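Local coordinates for protein neural cell adhesion molecule 1 (Homo sapiens, PDB 2HAZ) that probably mediates adhesion of neural cells and bears, in its first fibronectin type III repeat, a helix critical for polysialylation of its N-glycans, at residues A[10-15]-A[79-84]; A[21-26]-A[65-70]; A[71-76]-A[100-105]. All blocks are in the same frame, centred on the assembly; numbering follows the deposited sequence.

Contact 1: residues A[10-15]-A[79-84]; sequences PSIDQV and YAVRLA. With NA (sodium ion), chain B.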
# COMPACT_ATOMS: atom_id res chain seq x y z
N PRO A 10 0.53 8.22 0.82
CA PRO A 10 1.64 7.72 0.02
C PRO A 10 1.24 7.79 -1.45
O PRO A 10 0.06 7.98 -1.75
CB PRO A 10 1.79 6.26 0.48
CG PRO A 10 1.00 6.16 1.74
CD PRO A 10 -0.10 7.14 1.61
N SER A 11 2.22 7.68 -2.35
CA SER A 11 1.94 7.62 -3.79
C SER A 11 2.41 6.28 -4.30
O SER A 11 3.53 5.89 -4.00
CB SER A 11 2.72 8.71 -4.55
OG SER A 11 2.08 9.96 -4.48
N ILE A 12 1.58 5.59 -5.08
CA ILE A 12 2.00 4.37 -5.79
C ILE A 12 2.56 4.72 -7.17
O ILE A 12 1.89 5.31 -8.01
CB ILE A 12 0.85 3.31 -5.88
CG1 ILE A 12 0.40 2.84 -4.49
CG2 ILE A 12 1.30 2.11 -6.72
CD1 ILE A 12 -0.86 1.94 -4.47
N ASP A 13 3.83 4.37 -7.39
CA ASP A 13 4.49 4.61 -8.66
C ASP A 13 4.10 3.56 -9.71
O ASP A 13 3.55 3.91 -10.77
CB ASP A 13 6.01 4.68 -8.47
CG ASP A 13 6.46 6.02 -7.88
OD1 ASP A 13 5.60 6.84 -7.48
OD2 ASP A 13 7.68 6.28 -7.83
N GLN A 14 4.38 2.30 -9.40
CA GLN A 14 3.98 1.17 -10.23
C GLN A 14 3.86 -0.10 -9.40
O GLN A 14 4.36 -0.16 -8.26
CB GLN A 14 4.96 0.95 -11.39
CG GLN A 14 6.36 0.53 -10.96
CD GLN A 14 7.27 0.30 -12.13
OE1 GLN A 14 7.59 1.24 -12.87
NE2 GLN A 14 7.71 -0.94 -12.31
N VAL A 15 3.20 -1.10 -9.97
CA VAL A 15 3.10 -2.41 -9.36
C VAL A 15 3.67 -3.45 -10.33
O VAL A 15 3.27 -3.50 -11.50
CB VAL A 15 1.65 -2.76 -9.05
CG1 VAL A 15 1.57 -4.12 -8.36
CG2 VAL A 15 1.00 -1.64 -8.21
N TYR A 79 -6.50 -6.56 -9.99
CA TYR A 79 -6.69 -6.06 -8.61
C TYR A 79 -6.56 -4.53 -8.55
O TYR A 79 -5.87 -3.92 -9.37
CB TYR A 79 -5.65 -6.65 -7.63
CG TYR A 79 -5.81 -8.12 -7.34
CD1 TYR A 79 -6.48 -8.55 -6.19
CD2 TYR A 79 -5.31 -9.09 -8.22
CE1 TYR A 79 -6.65 -9.90 -5.93
CE2 TYR A 79 -5.47 -10.43 -7.97
CZ TYR A 79 -6.14 -10.83 -6.82
OH TYR A 79 -6.30 -12.16 -6.56
N ALA A 80 -7.20 -3.93 -7.54
CA ALA A 80 -6.91 -2.55 -7.09
C ALA A 80 -6.14 -2.65 -5.80
O ALA A 80 -6.49 -3.47 -4.94
CB ALA A 80 -8.22 -1.76 -6.86
N VAL A 81 -5.10 -1.81 -5.67
CA VAL A 81 -4.33 -1.67 -4.42
C VAL A 81 -4.19 -0.19 -4.03
O VAL A 81 -4.14 0.69 -4.89
CB VAL A 81 -2.95 -2.38 -4.51
CG1 VAL A 81 -2.04 -1.76 -5.54
CG2 VAL A 81 -2.26 -2.45 -3.14
N ARG A 82 -4.20 0.04 -2.73
CA ARG A 82 -3.95 1.36 -2.16
C ARG A 82 -3.12 1.19 -0.87
O ARG A 82 -3.07 0.09 -0.30
CB ARG A 82 -5.28 2.07 -1.90
CG ARG A 82 -6.17 1.39 -0.87
CD ARG A 82 -7.65 1.77 -1.04
NE ARG A 82 -8.35 1.57 0.22
CZ ARG A 82 -9.62 1.89 0.46
NH1 ARG A 82 -10.38 2.47 -0.46
NH2 ARG A 82 -10.13 1.64 1.66
N LEU A 83 -2.47 2.28 -0.46
CA LEU A 83 -1.56 2.32 0.68
C LEU A 83 -1.90 3.49 1.58
O LEU A 83 -2.23 4.57 1.10
CB LEU A 83 -0.13 2.56 0.23
CG LEU A 83 0.74 1.46 -0.36
CD1 LEU A 83 2.11 2.09 -0.55
CD2 LEU A 83 0.84 0.26 0.57
N ALA A 84 -1.75 3.26 2.88
CA ALA A 84 -1.85 4.30 3.91
C ALA A 84 -0.68 4.15 4.88
O ALA A 84 -0.22 3.03 5.13
CB ALA A 84 -3.16 4.19 4.64
NA NA B . 7.56 8.52 -7.01
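Pro10 and Ile12 of residues 10-15 press down on Val81 and Leu83 of residues 79-84, a worked example of how the two sheets of a fibronectin type III sandwich meet: through apolar packing, with no hydrogen bond crossing between the segments. The short strand axes stand 7.5 Å apart, too far for backbone pairing. Packing is closest where the proline ring lies over the Leu83 carbonyl, CD of Pro10 being 3.4 Å from O of Leu83, while its CG meets CB of Leu83 at 4.1 Å. Two residues on, Ile12 carries CG1 beside its own backbone N (chi1 -62°) and extends beyond it, which lays CD1 over the backbone at Val81 and Arg82, 3.5 Å from O of Val81. CG1 of Val81 meets both that CD1 and CG2 of Val15, each at 4.0 Å. An alanine in place of Pro10 lacks CG and CD and would probably leave the Leu83 carbonyl without its closest packing and thin the cover of Leu83 CB, opening a gap at this end. The outward side is different. Asp13, at a classic beta bulge with Gln14 opposite Gln25, turns to solvent and grips a sodium ion with both carboxylate oxygens, OD2 at 2.4 Å; Asp27 completes the protein's share of the site. The chemistry thus divides: apolar packing toward the other sheet, ionic coordination on the outward side.

Contact 2: residues A[21-26]-A[65-70]; sequences TAQVQF and EGIVTI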
# COMPACT_ATOMS: atom_id res chain seq x y z
N THR A 21 1.78 -12.97 -6.36
CA THR A 21 2.38 -11.88 -5.58
C THR A 21 2.62 -10.65 -6.46
O THR A 21 2.58 -10.73 -7.69
CB THR A 21 3.73 -12.28 -4.91
OG1 THR A 21 4.74 -12.46 -5.91
CG2 THR A 21 3.61 -13.54 -4.05
N ALA A 22 2.88 -9.50 -5.83
CA ALA A 22 3.15 -8.26 -6.55
C ALA A 22 3.99 -7.33 -5.69
O ALA A 22 3.81 -7.26 -4.45
CB ALA A 22 1.86 -7.58 -6.96
N GLN A 23 4.91 -6.63 -6.34
CA GLN A 23 5.73 -5.61 -5.69
C GLN A 23 5.14 -4.21 -5.93
O GLN A 23 5.06 -3.75 -7.08
CB GLN A 23 7.19 -5.67 -6.17
CG GLN A 23 7.78 -7.07 -6.38
CD GLN A 23 8.13 -7.75 -5.09
OE1 GLN A 23 9.19 -7.49 -4.51
NE2 GLN A 23 7.26 -8.63 -4.63
N VAL A 24 4.74 -3.55 -4.85
CA VAL A 24 4.08 -2.25 -4.97
C VAL A 24 5.16 -1.19 -4.73
O VAL A 24 5.68 -1.07 -3.62
CB VAL A 24 2.87 -2.11 -3.98
CG1 VAL A 24 2.22 -0.74 -4.10
CG2 VAL A 24 1.81 -3.21 -4.22
N GLN A 25 5.50 -0.44 -5.78
CA GLN A 25 6.46 0.66 -5.65
C GLN A 25 5.75 1.93 -5.25
O GLN A 25 4.82 2.36 -5.94
CB GLN A 25 7.16 0.93 -6.97
CG GLN A 25 8.26 -0.02 -7.29
CD GLN A 25 9.07 0.48 -8.46
OE1 GLN A 25 9.32 1.69 -8.60
NE2 GLN A 25 9.49 -0.45 -9.32
N PHE A 26 6.24 2.57 -4.19
CA PHE A 26 5.55 3.71 -3.61
C PHE A 26 6.50 4.81 -3.11
O PHE A 26 7.68 4.53 -2.84
CB PHE A 26 4.64 3.25 -2.47
CG PHE A 26 5.37 2.99 -1.17
CD1 PHE A 26 5.41 3.96 -0.16
CD2 PHE A 26 6.03 1.79 -0.96
CE1 PHE A 26 6.09 3.72 1.03
CE2 PHE A 26 6.69 1.54 0.23
CZ PHE A 26 6.74 2.51 1.22
N GLU A 65 13.55 -0.11 0.88
CA GLU A 65 13.41 -0.90 -0.34
C GLU A 65 12.60 -0.14 -1.40
O GLU A 65 12.81 -0.31 -2.61
CB GLU A 65 12.76 -2.27 -0.03
CG GLU A 65 13.23 -3.44 -0.91
CD GLU A 65 14.67 -3.93 -0.63
OE1 GLU A 65 15.12 -3.99 0.55
OE2 GLU A 65 15.35 -4.27 -1.61
N GLY A 66 11.69 0.72 -0.95
CA GLY A 66 10.79 1.43 -1.85
C GLY A 66 9.55 0.63 -2.24
O GLY A 66 8.73 1.09 -3.03
N ILE A 67 9.41 -0.56 -1.65
CA ILE A 67 8.31 -1.49 -1.96
C ILE A 67 7.62 -2.11 -0.74
O ILE A 67 8.18 -2.18 0.36
CB ILE A 67 8.77 -2.70 -2.86
CG1 ILE A 67 9.79 -3.57 -2.12
CG2 ILE A 67 9.23 -2.21 -4.26
CD1 ILE A 67 10.30 -4.79 -2.88
N VAL A 68 6.39 -2.55 -0.97
CA VAL A 68 5.76 -3.58 -0.15
C VAL A 68 5.28 -4.71 -1.08
O VAL A 68 4.87 -4.47 -2.23
CB VAL A 68 4.62 -3.03 0.75
CG1 VAL A 68 5.17 -2.02 1.76
CG2 VAL A 68 3.48 -2.41 -0.08
N THR A 69 5.34 -5.94 -0.57
CA THR A 69 4.97 -7.12 -1.34
C THR A 69 3.65 -7.65 -0.87
O THR A 69 3.50 -8.06 0.28
CB THR A 69 5.99 -8.27 -1.21
OG1 THR A 69 7.30 -7.81 -1.54
CG2 THR A 69 5.61 -9.42 -2.16
N ILE A 70 2.69 -7.68 -1.78
CA ILE A 70 1.41 -8.27 -1.49
C ILE A 70 1.41 -9.72 -1.96
O ILE A 70 2.08 -10.09 -2.95
CB ILE A 70 0.22 -7.42 -2.04
CG1 ILE A 70 0.29 -7.28 -3.56
CG2 ILE A 70 0.18 -6.02 -1.36
CD1 ILE A 70 -0.75 -6.30 -4.15
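The side chains of Gln23 and Thr69 run alongside each other from a non-hydrogen-bonded antiparallel pair, while their neighbours Val24 and Val68 turn to the opposite face of the sheet. The Gln23 chain leaves beside its backbone N and folds back at its second torsion (chi2 -76°), which swings the amide across the partner strand. There NE2 sits 3.1 Å from CG2 of Thr69, and OE1 lies against CD1 of Ile67 at 3.3 Å, a packing contact. On this face the aliphatic part of Gln25 rests on Ile67, CG to CG2, and its amide goes on to Glu16.

The face that carries Ala22, Val24, Val68 and Ile70 is wholly apolar. Ile70 sets CG1 between its backbone N and carbonyl carbon (chi1 60°), from where CG1 touches CB of Ala22 at 3.8 Å and CD1 goes on to CG2 of Val24 at 4.0 Å. The Phe26 ring stands at the end of the ladder with its edge to the backbone carbonyl carbon of Ile67. Within the sheet, reciprocal backbone bonds join Ala22 to Ile70 and Val24 to Val68, the straightest from Val24 N to Val68 O (2.8 Å, 169°), and a single one runs from Phe26 N to Gly66 O at 3.1 Å. Gly66 is where the chain leaves helix 59-65 for this edge strand.

Strand 22-27 is the middle of a three-stranded sheet, flanked by 67-70 and 11-17. The apolar face of this sheet packs on the other one, with Ala22 and Ile70 on Phe100, Phe26 and Val68 on Leu83, and Ile70 on Tyr57.

Contact 3: residues A[71-76]-A[100-105]; sequences VGLKPE and FKTQPV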
# COMPACT_ATOMS: atom_id res chain seq x y z
N VAL A 71 0.68 -10.54 -1.22
CA VAL A 71 0.71 -12.00 -1.36
C VAL A 71 -0.69 -12.60 -1.47
O VAL A 71 -1.70 -11.90 -1.35
CB VAL A 71 1.41 -12.68 -0.14
CG1 VAL A 71 2.88 -12.30 -0.05
CG2 VAL A 71 0.67 -12.35 1.16
N GLY A 72 -0.74 -13.91 -1.70
CA GLY A 72 -2.00 -14.65 -1.71
C GLY A 72 -2.96 -14.25 -2.81
O GLY A 72 -4.19 -14.39 -2.64
N LEU A 73 -2.42 -13.77 -3.92
CA LEU A 73 -3.20 -13.36 -5.07
C LEU A 73 -3.48 -14.56 -5.96
O LEU A 73 -2.78 -15.59 -5.90
CB LEU A 73 -2.49 -12.27 -5.87
CG LEU A 73 -1.99 -11.03 -5.11
CD1 LEU A 73 -1.12 -10.19 -6.02
CD2 LEU A 73 -3.17 -10.22 -4.57
N LYS A 74 -4.52 -14.43 -6.77
CA LYS A 74 -4.88 -15.43 -7.76
C LYS A 74 -4.30 -15.04 -9.10
O LYS A 74 -4.30 -13.85 -9.43
CB LYS A 74 -6.40 -15.53 -7.87
CG LYS A 74 -7.09 -15.71 -6.53
CD LYS A 74 -8.43 -16.42 -6.65
CE LYS A 74 -9.44 -15.58 -7.40
NZ LYS A 74 -9.59 -14.21 -6.82
N PRO A 75 -3.79 -16.02 -9.87
CA PRO A 75 -3.24 -15.72 -11.19
C PRO A 75 -4.29 -15.13 -12.13
O PRO A 75 -5.49 -15.28 -11.90
CB PRO A 75 -2.76 -17.09 -11.69
CG PRO A 75 -2.60 -17.90 -10.47
CD PRO A 75 -3.67 -17.44 -9.53
N GLU A 76 -3.81 -14.42 -13.15
CA GLU A 76 -4.64 -13.87 -14.23
C GLU A 76 -5.83 -13.03 -13.75
O GLU A 76 -6.88 -13.05 -14.38
CB GLU A 76 -5.17 -14.99 -15.14
CG GLU A 76 -4.18 -15.49 -16.14
CD GLU A 76 -4.71 -16.66 -16.95
OE1 GLU A 76 -5.04 -16.45 -18.13
OE2 GLU A 76 -4.81 -17.78 -16.40
N PHE A 100 -3.67 -3.32 -11.21
CA PHE A 100 -2.74 -4.20 -11.92
C PHE A 100 -3.39 -5.56 -12.19
O PHE A 100 -4.49 -5.85 -11.67
CB PHE A 100 -1.45 -4.38 -11.11
CG PHE A 100 -1.66 -5.09 -9.79
CD1 PHE A 100 -1.51 -6.47 -9.69
CD2 PHE A 100 -2.01 -4.36 -8.65
CE1 PHE A 100 -1.73 -7.12 -8.45
CE2 PHE A 100 -2.22 -4.99 -7.44
CZ PHE A 100 -2.09 -6.37 -7.33
N LYS A 101 -2.71 -6.40 -12.97
CA LYS A 101 -3.18 -7.77 -13.26
C LYS A 101 -2.07 -8.79 -13.01
O LYS A 101 -0.93 -8.62 -13.48
CB LYS A 101 -3.68 -7.87 -14.71
CG LYS A 101 -4.57 -9.10 -14.97
CD LYS A 101 -5.09 -9.10 -16.41
CE LYS A 101 -6.21 -10.11 -16.56
NZ LYS A 101 -6.51 -10.47 -17.97
N THR A 102 -2.40 -9.85 -12.28
CA THR A 102 -1.43 -10.91 -12.04
C THR A 102 -1.25 -11.68 -13.35
O THR A 102 -2.19 -11.84 -14.12
CB THR A 102 -1.87 -11.86 -10.89
OG1 THR A 102 -3.25 -12.22 -11.04
CG2 THR A 102 -1.68 -11.20 -9.51
N GLN A 103 -0.02 -12.11 -13.59
CA GLN A 103 0.32 -12.92 -14.76
C GLN A 103 -0.32 -14.30 -14.72
O GLN A 103 -0.63 -14.82 -13.65
CB GLN A 103 1.84 -13.06 -14.87
CG GLN A 103 2.56 -11.73 -14.99
CD GLN A 103 4.02 -11.91 -15.35
OE1 GLN A 103 4.34 -12.54 -16.36
NE2 GLN A 103 4.91 -11.36 -14.53
N PRO A 104 -0.52 -14.91 -15.91
CA PRO A 104 -0.90 -16.30 -16.04
C PRO A 104 0.19 -17.22 -15.50
O PRO A 104 1.38 -16.91 -15.65
CB PRO A 104 -1.07 -16.50 -17.56
CG PRO A 104 -0.36 -15.41 -18.19
CD PRO A 104 -0.41 -14.25 -17.23
N VAL A 105 -0.21 -18.32 -14.87
CA VAL A 105 0.74 -19.38 -14.54
C VAL A 105 1.32 -19.93 -15.85
O VAL A 105 2.50 -19.75 -16.16
CB VAL A 105 0.11 -20.52 -13.73
CG1 VAL A 105 1.18 -21.52 -13.29
CG2 VAL A 105 -0.65 -19.98 -12.52
OXT VAL A 105 0.59 -20.56 -16.64
O HOH W 1 -3.01 -18.79 -15.07
O HOH W 2 -7.72 -12.85 -17.01
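Thr102 gives its hydroxyl to the carbonyl of Lys74, a short bond of 2.5 Å from OG1 to O that lies in the carbonyl plane and uses a lone pair. The hydroxyl reaches it because OG1 stands between the backbone N and the carbonyl carbon of Thr102 (chi1 46°), and the same oxygen is also hydrogen-bonded to the backbone N of Thr77. A second bond runs from Glu76 N to Gln103 O at 3.2 Å, the donor standing well above the plane of that carbonyl. Two waters extend the polar network: one joins Glu76 OE2 to Val105 N, the other links Glu76 O to Lys101 NZ.

Around this centre the packing is apolar. The stem of Glu76 crosses the Pro104 ring at about a right angle, CG to CB at 3.6 Å, while Pro75 and Val105 lie alongside each other, CG to CG2 at 3.5 Å. Deeper in, CD1 of Leu73 touches CG2 of Thr102 at 3.7 Å and comes up to the edge of the Phe100 ring at CE1. Leu73 also rests on Ala22 and Tyr79, so the connection between strands 67-70 and 78-87 is tied into the core.

One threonine serves twice, its methyl in the apolar layer and its hydroxyl bonded to the loop, while the two bridges from Glu76, to Lys101 and Val105, pass through water and are probably more readily exchanged.

Overall arrangement
Contacts 1 and 2 lie near the centre of the domain, whereas contact 3 closes one end, its centre about 17 Å from that of the chain, and is mostly surface, six of its ten touching residues being exposed. Contact 2 is backbone hydrogen bonding within a sheet, with an apolar face turned to the core; contact 1 is packing between sheets, without any hydrogen bond across it; contact 3 joins a loop to the C-terminal tail by a hydroxyl, a backbone bond and water. Contacts 1 and 2 share the three-stranded sheet, contacts 1 and 3 the four-stranded one, where Tyr79 pairs with Phe100. The Phe100 ring, meeting Val15, Ala22 and Ile70, links all three.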